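Local structure of putative electron transport related protein (Corynebacterium diphtheriae, 4PQ1) at residues H70-D75 and K152-L157; G118-S123 and A138-R143. The protein is a DsbF homologue of the thioredoxin superfamily that probably acts as a thiol-disulfide oxidoreductase. All blocks are in the same frame, centred on the assembly; numbering follows the deposited sequence.

The order along the chain is 70-75, 118-123, 138-143 and 152-157, so both segments of contact 2 fall between the two segments of contact 1; their centres are about 19 Å apart. Contact 1 pairs helices 63-73 and 147-156 on one face of the mixed sheet, and contact 2 lays a loop against the other face of strand 137-141. Strand 137-141 leads into helix 147-156, and the two contacts touch where they meet: Leu-157 CD2 lies 3.7 Å from Ala-138 CB, and Val-153 packs on Ala-138, Ala-139 and Phe-141. Layers on both faces of the sheet are a feature of the thioredoxin fold; the Cys-56 to Cys-59 disulfide is its CxxC pair, probably the redox centre.

Contact 1 (H70-D75 and K152-L157); sequences HEYLGD and KVIDSL
Tyr-72 and Leu-73, at the end of helix 63-73, meet Ile-154 and Asp-155 on helix 147-156. The two helices lie on the same face of the central sheet of the thioredoxin fold, as the neighbours of the contact show: Leu-73 and Ile-154 both rest on Ile-46 and Val-48 of strand 46-52, and Ile-154 also touches Val-130 of strand 127-131. Tyr-72 bridges the solvent-facing side of this pair. From its CB, which heads toward the second helix, the ring is carried across the gap because CG stands anti to the backbone N (chi1 177°). Partway along, CE1 passes the methyl CG2 of Ile-154 at 3.9 Å; that methyl sits near the ring plane, at the edge and not over a face, and the two side chains run past each other in opposite directions. CZ then comes to 3.7 Å from OD1 of Asp-155. At the tip, the phenol OH donates a hydrogen bond to that same OD1, with OH and OD1 2.7 Å apart. OD1 receives it on its syn lone pair, the one facing OD2, and the ring and carboxylate planes are turned 53° apart. A single, short bond thus ties the two helices at their exposed side, while the apolar contact lies deeper. There Leu-73, with which helix 63-73 ends, and Ile-154, both buried, cross at about a right angle: CD2 of Leu-73 touches CD1 of Ile-154 at 3.6 Å and its CG2 at 3.9 Å, so one leucine methyl meets both isoleucine branches.

Contact 2 (G118-S123 and A138-R143); sequences GGVPAS and AAVFLR
Val-120 against Val-140 and Pro-121 against Leu-142 are the two apolar pairs that join the loop after helix 113-116 to strand 137-141 and its exit. All four CB atoms are directed across the interface, yet the fit is light: Val-120 CG2 stands 4.3 Å from Val-140 CG1, and Pro-121 CD is 4.1 Å from Leu-142 CD2. The burial of 109 Å² over both sides agrees with that. Leu-142 crosses the proline at about a right angle. Its chain extends toward CD1 (chi2 175°), which leaves the other branch, CD2, to meet the pyrrolidine ring at CD. The same methyl lies 3.8 Å from CG1 of Val-140, so the two pairs form one continuous patch, which Ile-129 and Thr-127 of the adjoining strand 127-131 extend. Phe-5 packs on both Pro-121 and Leu-142. The Val-120 and Pro-121 CA atoms are 3.9 Å apart, the spacing of a trans peptide, which separates this proline from the cis-proline characteristic of the thioredoxin fold. Within that fold, strands 127-131 and 137-141 are antiparallel neighbours in the sheet, and Ala-138 and Ala-139 both face Val-130 in a classic beta bulge. Val-140, just past it, is hydrogen-bonded through its backbone to Ile-14 of the edge strand 13-15. Ala-139 and Phe-141 pack on helix 147-156, on the far side from the loop. Polar bonds fasten each segment to its surroundings. Ala-122 O accepts from Arg-85 NH2, whereas Arg-143 makes salt bridges from NE to Glu-13 and from NH1 to Asp-149. Phe-141 CD1 sits 3.7 Å over the plane of the Arg-143 guanidinium, displaced from its centre.

Contact 1 (H70-D75 and K152-L157)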
ATOM      1  N   HIS A  70      -0.452 -10.459  -3.097  1.00 26.11           N
ATOM      2  CA  HIS A  70       0.535 -10.790  -2.071  1.00 29.17           C
ATOM      3  C   HIS A  70       1.119 -12.168  -2.302  1.00 33.64           C
ATOM      4  O   HIS A  70       2.334 -12.368  -2.237  1.00 35.79           O
ATOM      5  CB  HIS A  70      -0.076 -10.735  -0.682  1.00 21.74           C
ATOM      6  CG  HIS A  70       0.892 -11.059   0.409  1.00 23.05           C
ATOM      7  ND1 HIS A  70       1.967 -10.254   0.714  1.00 28.23           N
ATOM      8  CD2 HIS A  70       0.952 -12.103   1.268  1.00 27.46           C
ATOM      9  CE1 HIS A  70       2.654 -10.792   1.703  1.00 24.83           C
ATOM     10  NE2 HIS A  70       2.058 -11.916   2.062  1.00 28.34           N
ATOM     11  N   GLU A  71       0.232 -13.113  -2.582  1.00 31.73           N
ATOM     12  CA  GLU A  71       0.629 -14.472  -2.892  1.00 33.38           C
ATOM     13  C   GLU A  71       1.399 -14.555  -4.210  1.00 32.42           C
ATOM     14  O   GLU A  71       2.343 -15.321  -4.317  1.00 33.96           O
ATOM     15  CB  GLU A  71      -0.598 -15.369  -2.948  1.00 27.02           C
ATOM     16  CG  GLU A  71      -1.269 -15.535  -1.601  1.00 32.48           C
ATOM     17  CD  GLU A  71      -2.545 -16.338  -1.692  1.00 35.83           C
ATOM     18  OE1 GLU A  71      -3.031 -16.549  -2.826  1.00 46.17           O
ATOM     19  OE2 GLU A  71      -3.063 -16.756  -0.636  1.00 41.34           O
ATOM     20  N   TYR A  72       0.981 -13.778  -5.205  1.00 30.02           N
ATOM     21  CA  TYR A  72       1.616 -13.797  -6.518  1.00 32.07           C
ATOM     22  C   TYR A  72       3.062 -13.308  -6.417  1.00 37.39           C
ATOM     23  O   TYR A  72       3.941 -13.802  -7.123  1.00 34.45           O
ATOM     24  CB  TYR A  72       0.819 -12.936  -7.507  1.00 33.09           C
ATOM     25  CG  TYR A  72       1.421 -12.806  -8.899  1.00 34.07           C
ATOM     26  CD1 TYR A  72       2.383 -11.838  -9.179  1.00 37.08           C
ATOM     27  CD2 TYR A  72       1.006 -13.633  -9.939  1.00 39.19           C
ATOM     28  CE1 TYR A  72       2.931 -11.707 -10.466  1.00 39.03           C
ATOM     29  CE2 TYR A  72       1.544 -13.512 -11.226  1.00 37.19           C
ATOM     30  CZ  TYR A  72       2.501 -12.551 -11.479  1.00 39.01           C
ATOM     31  OH  TYR A  72       3.027 -12.436 -12.744  1.00 48.05           O
ATOM     32  N   LEU A  73       3.305 -12.350  -5.526  1.00 35.78           N
ATOM     33  CA  LEU A  73       4.648 -11.805  -5.350  1.00 36.66           C
ATOM     34  C   LEU A  73       5.563 -12.827  -4.689  1.00 38.32           C
ATOM     35  O   LEU A  73       6.725 -12.968  -5.070  1.00 42.33           O
ATOM     36  CB  LEU A  73       4.608 -10.516  -4.530  1.00 32.54           C
ATOM     37  CG  LEU A  73       4.091  -9.260  -5.237  1.00 28.42           C
ATOM     38  CD1 LEU A  73       3.557  -8.246  -4.229  1.00 29.08           C
ATOM     39  CD2 LEU A  73       5.206  -8.635  -6.074  1.00 31.12           C
ATOM     40  N   GLY A  74       5.031 -13.537  -3.704  1.00 38.43           N
ATOM     41  CA  GLY A  74       5.758 -14.601  -3.036  1.00 38.48           C
ATOM     42  C   GLY A  74       7.065 -14.138  -2.431  1.00 42.75           C
ATOM     43  O   GLY A  74       7.083 -13.228  -1.602  1.00 43.61           O
ATOM     44  N   ASP A  75       8.157 -14.771  -2.861  1.00 50.08           N
ATOM     45  CA  ASP A  75       9.508 -14.440  -2.398  1.00 50.10           C
ATOM     46  C   ASP A  75       9.935 -13.036  -2.797  1.00 48.34           C
ATOM     47  O   ASP A  75      10.602 -12.328  -2.042  1.00 51.74           O
ATOM     48  CB  ASP A  75      10.517 -15.437  -2.962  1.00 44.75           C
ATOM     49  CG  ASP A  75      11.048 -16.373  -1.914  1.00 52.56           C
ATOM     50  OD1 ASP A  75      10.850 -16.082  -0.717  1.00 59.87           O
ATOM     51  OD2 ASP A  75      11.669 -17.390  -2.283  1.00 58.62           O
ATOM     52  N   LYS A 152      -0.084  -6.411 -13.608  1.00 30.93           N
ATOM     53  CA  LYS A 152       0.430  -5.827 -14.826  1.00 27.81           C
ATOM     54  C   LYS A 152       1.605  -4.914 -14.543  1.00 34.11           C
ATOM     55  O   LYS A 152       2.616  -4.966 -15.244  1.00 28.14           O
ATOM     56  CB  LYS A 152      -0.665  -5.065 -15.563  1.00 28.98           C
ATOM     57  CG  LYS A 152      -1.611  -5.985 -16.294  1.00 35.04           C
ATOM     58  CD  LYS A 152      -2.546  -5.216 -17.206  1.00 50.43           C
ATOM     59  CE  LYS A 152      -3.316  -6.175 -18.105  1.00 65.72           C
ATOM     60  NZ  LYS A 152      -4.275  -5.472 -19.005  1.00 76.63           N
ATOM     61  N   VAL A 153       1.477  -4.091 -13.509  1.00 22.21           N
ATOM     62  CA  VAL A 153       2.583  -3.262 -13.081  1.00 23.80           C
ATOM     63  C   VAL A 153       3.694  -4.148 -12.555  1.00 32.37           C
ATOM     64  O   VAL A 153       4.866  -3.965 -12.913  1.00 31.65           O
ATOM     65  CB  VAL A 153       2.199  -2.269 -11.982  1.00 30.08           C
ATOM     66  CG1 VAL A 153       3.428  -1.412 -11.620  1.00 23.41           C
ATOM     67  CG2 VAL A 153       1.025  -1.401 -12.426  1.00 26.96           C
ATOM     68  N   ILE A 154       3.324  -5.099 -11.701  1.00 24.60           N
ATOM     69  CA  ILE A 154       4.302  -6.001 -11.085  1.00 33.11           C
ATOM     70  C   ILE A 154       5.214  -6.591 -12.153  1.00 32.59           C
ATOM     71  O   ILE A 154       6.431  -6.459 -12.073  1.00 31.39           O
ATOM     72  CB  ILE A 154       3.629  -7.152 -10.291  1.00 30.00           C
ATOM     73  CG1 ILE A 154       2.939  -6.621  -9.028  1.00 36.35           C
ATOM     74  CG2 ILE A 154       4.656  -8.209  -9.889  1.00 23.70           C
ATOM     75  CD1 ILE A 154       3.884  -5.917  -8.088  1.00 36.03           C
ATOM     76  N   ASP A 155       4.607  -7.195 -13.170  1.00 28.32           N
ATOM     77  CA  ASP A 155       5.347  -7.829 -14.250  1.00 27.53           C
ATOM     78  C   ASP A 155       6.332  -6.888 -14.967  1.00 39.04           C
ATOM     79  O   ASP A 155       7.426  -7.298 -15.352  1.00 36.36           O
ATOM     80  CB  ASP A 155       4.362  -8.420 -15.253  1.00 25.51           C
ATOM     81  CG  ASP A 155       3.708  -9.682 -14.736  1.00 34.65           C
ATOM     82  OD1 ASP A 155       4.250 -10.270 -13.770  1.00 35.91           O
ATOM     83  OD2 ASP A 155       2.666 -10.095 -15.292  1.00 35.23           O
ATOM     84  N   SER A 156       5.950  -5.627 -15.139  1.00 36.90           N
ATOM     85  CA  SER A 156       6.801  -4.663 -15.820  1.00 33.32           C
ATOM     86  C   SER A 156       8.065  -4.345 -15.024  1.00 37.65           C
ATOM     87  O   SER A 156       9.017  -3.785 -15.563  1.00 42.48           O
ATOM     88  CB  SER A 156       6.024  -3.375 -16.105  1.00 36.09           C
ATOM     89  OG  SER A 156       5.948  -2.537 -14.964  1.00 28.25           O
ATOM     90  N   LEU A 157       8.084  -4.710 -13.747  1.00 33.77           N
ATOM     91  CA  LEU A 157       9.238  -4.426 -12.893  1.00 38.32           C
ATOM     92  C   LEU A 157      10.250  -5.561 -12.934  1.00 46.14           C
ATOM     93  O   LEU A 157      10.618  -6.033 -14.011  1.00 55.55           O
ATOM     94  CB  LEU A 157       8.794  -4.186 -11.451  1.00 38.14           C
ATOM     95  CG  LEU A 157       7.852  -3.009 -11.190  1.00 31.90           C
ATOM     96  CD1 LEU A 157       7.411  -3.035  -9.744  1.00 39.48           C
ATOM     97  CD2 LEU A 157       8.520  -1.682 -11.519  1.00 30.57           C
TER

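Contact 2 (G118-S123 and A138-R143)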
ATOM      1  N   GLY A 118       5.172  11.185   0.149  1.00 33.67           N
ATOM      2  CA  GLY A 118       5.286  12.240  -0.838  1.00 33.48           C
ATOM      3  C   GLY A 118       4.023  13.035  -1.059  1.00 31.17           C
ATOM      4  O   GLY A 118       3.841  13.649  -2.116  1.00 36.44           O
ATOM      5  N   GLY A 119       3.155  13.035  -0.054  1.00 40.25           N
ATOM      6  CA  GLY A 119       1.947  13.842  -0.092  1.00 35.10           C
ATOM      7  C   GLY A 119       0.828  13.233  -0.910  1.00 29.97           C
ATOM      8  O   GLY A 119       0.030  13.941  -1.525  1.00 29.79           O
ATOM      9  N   VAL A 120       0.796  11.910  -0.951  1.00 27.37           N
ATOM     10  CA  VAL A 120      -0.364  11.190  -1.462  1.00 31.49           C
ATOM     11  C   VAL A 120      -1.605  11.655  -0.674  1.00 26.80           C
ATOM     12  O   VAL A 120      -1.525  11.854   0.540  1.00 24.54           O
ATOM     13  CB  VAL A 120      -0.126   9.665  -1.357  1.00 27.88           C
ATOM     14  CG1 VAL A 120      -1.379   8.941  -1.011  1.00 36.17           C
ATOM     15  CG2 VAL A 120       0.445   9.126  -2.672  1.00 23.85           C
ATOM     16  N   PRO A 121      -2.735  11.885  -1.365  1.00 24.75           N
ATOM     17  CA  PRO A 121      -3.927  12.458  -0.708  1.00 29.32           C
ATOM     18  C   PRO A 121      -4.456  11.595   0.441  1.00 23.85           C
ATOM     19  O   PRO A 121      -4.861  10.465   0.178  1.00 25.29           O
ATOM     20  CB  PRO A 121      -4.969  12.524  -1.840  1.00 23.59           C
ATOM     21  CG  PRO A 121      -4.198  12.348  -3.113  1.00 35.39           C
ATOM     22  CD  PRO A 121      -2.977  11.551  -2.780  1.00 30.11           C
ATOM     23  N   ALA A 122      -4.456  12.099   1.680  1.00 26.34           N
ATOM     24  CA  ALA A 122      -4.967  11.324   2.825  1.00 27.35           C
ATOM     25  C   ALA A 122      -6.471  11.118   2.737  1.00 23.43           C
ATOM     26  O   ALA A 122      -7.041  10.260   3.426  1.00 26.20           O
ATOM     27  CB  ALA A 122      -4.614  12.006   4.164  1.00 22.72           C
ATOM     28  N   SER A 123      -7.117  11.912   1.895  1.00 23.15           N
ATOM     29  CA  SER A 123      -8.550  11.787   1.680  1.00 27.08           C
ATOM     30  C   SER A 123      -8.934  10.510   0.925  1.00 26.37           C
ATOM     31  O   SER A 123     -10.071  10.076   0.988  1.00 23.67           O
ATOM     32  CB  SER A 123      -9.051  12.991   0.903  1.00 26.54           C
ATOM     33  OG  SER A 123      -8.332  13.078  -0.314  1.00 23.40           O
ATOM     34  N   ALA A 138       6.186   2.981  -8.902  1.00 28.55           N
ATOM     35  CA  ALA A 138       6.057   2.721 -10.329  1.00 18.28           C
ATOM     36  C   ALA A 138       4.637   3.034 -10.765  1.00 27.03           C
ATOM     37  O   ALA A 138       4.363   3.267 -11.944  1.00 22.34           O
ATOM     38  CB  ALA A 138       6.403   1.280 -10.630  1.00 21.10           C
ATOM     39  N   ALA A 139       3.722   3.011  -9.797  1.00 27.77           N
ATOM     40  CA  ALA A 139       2.317   3.270 -10.070  1.00 21.94           C
ATOM     41  C   ALA A 139       1.621   3.720  -8.791  1.00 23.63           C
ATOM     42  O   ALA A 139       1.885   3.188  -7.715  1.00 23.30           O
ATOM     43  CB  ALA A 139       1.644   2.024 -10.646  1.00 20.68           C
ATOM     44  N   VAL A 140       0.751   4.718  -8.912  1.00 23.41           N
ATOM     45  CA  VAL A 140      -0.134   5.098  -7.820  1.00 26.13           C
ATOM     46  C   VAL A 140      -1.588   5.032  -8.268  1.00 22.77           C
ATOM     47  O   VAL A 140      -1.962   5.626  -9.278  1.00 25.06           O
ATOM     48  CB  VAL A 140       0.169   6.513  -7.296  1.00 28.52           C
ATOM     49  CG1 VAL A 140      -0.811   6.885  -6.151  1.00 19.17           C
ATOM     50  CG2 VAL A 140       1.642   6.617  -6.863  1.00 22.73           C
ATOM     51  N   PHE A 141      -2.400   4.300  -7.517  1.00 19.65           N
ATOM     52  CA  PHE A 141      -3.812   4.126  -7.840  1.00 22.43           C
ATOM     53  C   PHE A 141      -4.686   4.832  -6.817  1.00 22.58           C
ATOM     54  O   PHE A 141      -4.690   4.454  -5.642  1.00 19.33           O
ATOM     55  CB  PHE A 141      -4.183   2.640  -7.888  1.00 24.23           C
ATOM     56  CG  PHE A 141      -3.538   1.881  -9.021  1.00 23.72           C
ATOM     57  CD1 PHE A 141      -4.112   1.874 -10.280  1.00 19.21           C
ATOM     58  CD2 PHE A 141      -2.369   1.153  -8.816  1.00 19.26           C
ATOM     59  CE1 PHE A 141      -3.521   1.174 -11.324  1.00 25.70           C
ATOM     60  CE2 PHE A 141      -1.781   0.456  -9.852  1.00 21.31           C
ATOM     61  CZ  PHE A 141      -2.356   0.464 -11.113  1.00 16.72           C
ATOM     62  N   LEU A 142      -5.413   5.859  -7.261  1.00 21.61           N
ATOM     63  CA  LEU A 142      -6.301   6.620  -6.382  1.00 17.03           C
ATOM     64  C   LEU A 142      -7.729   6.096  -6.530  1.00 26.13           C
ATOM     65  O   LEU A 142      -8.682   6.843  -6.751  1.00 23.05           O
ATOM     66  CB  LEU A 142      -6.233   8.114  -6.704  1.00 22.45           C
ATOM     67  CG  LEU A 142      -4.807   8.691  -6.663  1.00 22.07           C
ATOM     68  CD1 LEU A 142      -4.792  10.146  -7.115  1.00 28.01           C
ATOM     69  CD2 LEU A 142      -4.173   8.529  -5.272  1.00 14.99           C
ATOM     70  N   ARG A 143      -7.850   4.785  -6.404  1.00 17.90           N
ATOM     71  CA  ARG A 143      -9.078   4.094  -6.662  1.00 19.28           C
ATOM     72  C   ARG A 143      -8.876   2.680  -6.192  1.00 21.06           C
ATOM     73  O   ARG A 143      -7.743   2.263  -5.972  1.00 15.25           O
ATOM     74  CB  ARG A 143      -9.455   4.133  -8.144  1.00 16.41           C
ATOM     75  CG  ARG A 143      -8.409   3.544  -9.077  1.00 19.13           C
ATOM     76  CD  ARG A 143      -9.037   3.208 -10.421  1.00 19.13           C
ATOM     77  NE  ARG A 143      -8.078   2.741 -11.417  1.00 23.18           N
ATOM     78  CZ  ARG A 143      -7.815   1.464 -11.666  1.00 27.69           C
ATOM     79  NH1 ARG A 143      -8.435   0.512 -10.986  1.00 31.73           N
ATOM     80  NH2 ARG A 143      -6.934   1.135 -12.602  1.00 30.05           N
TER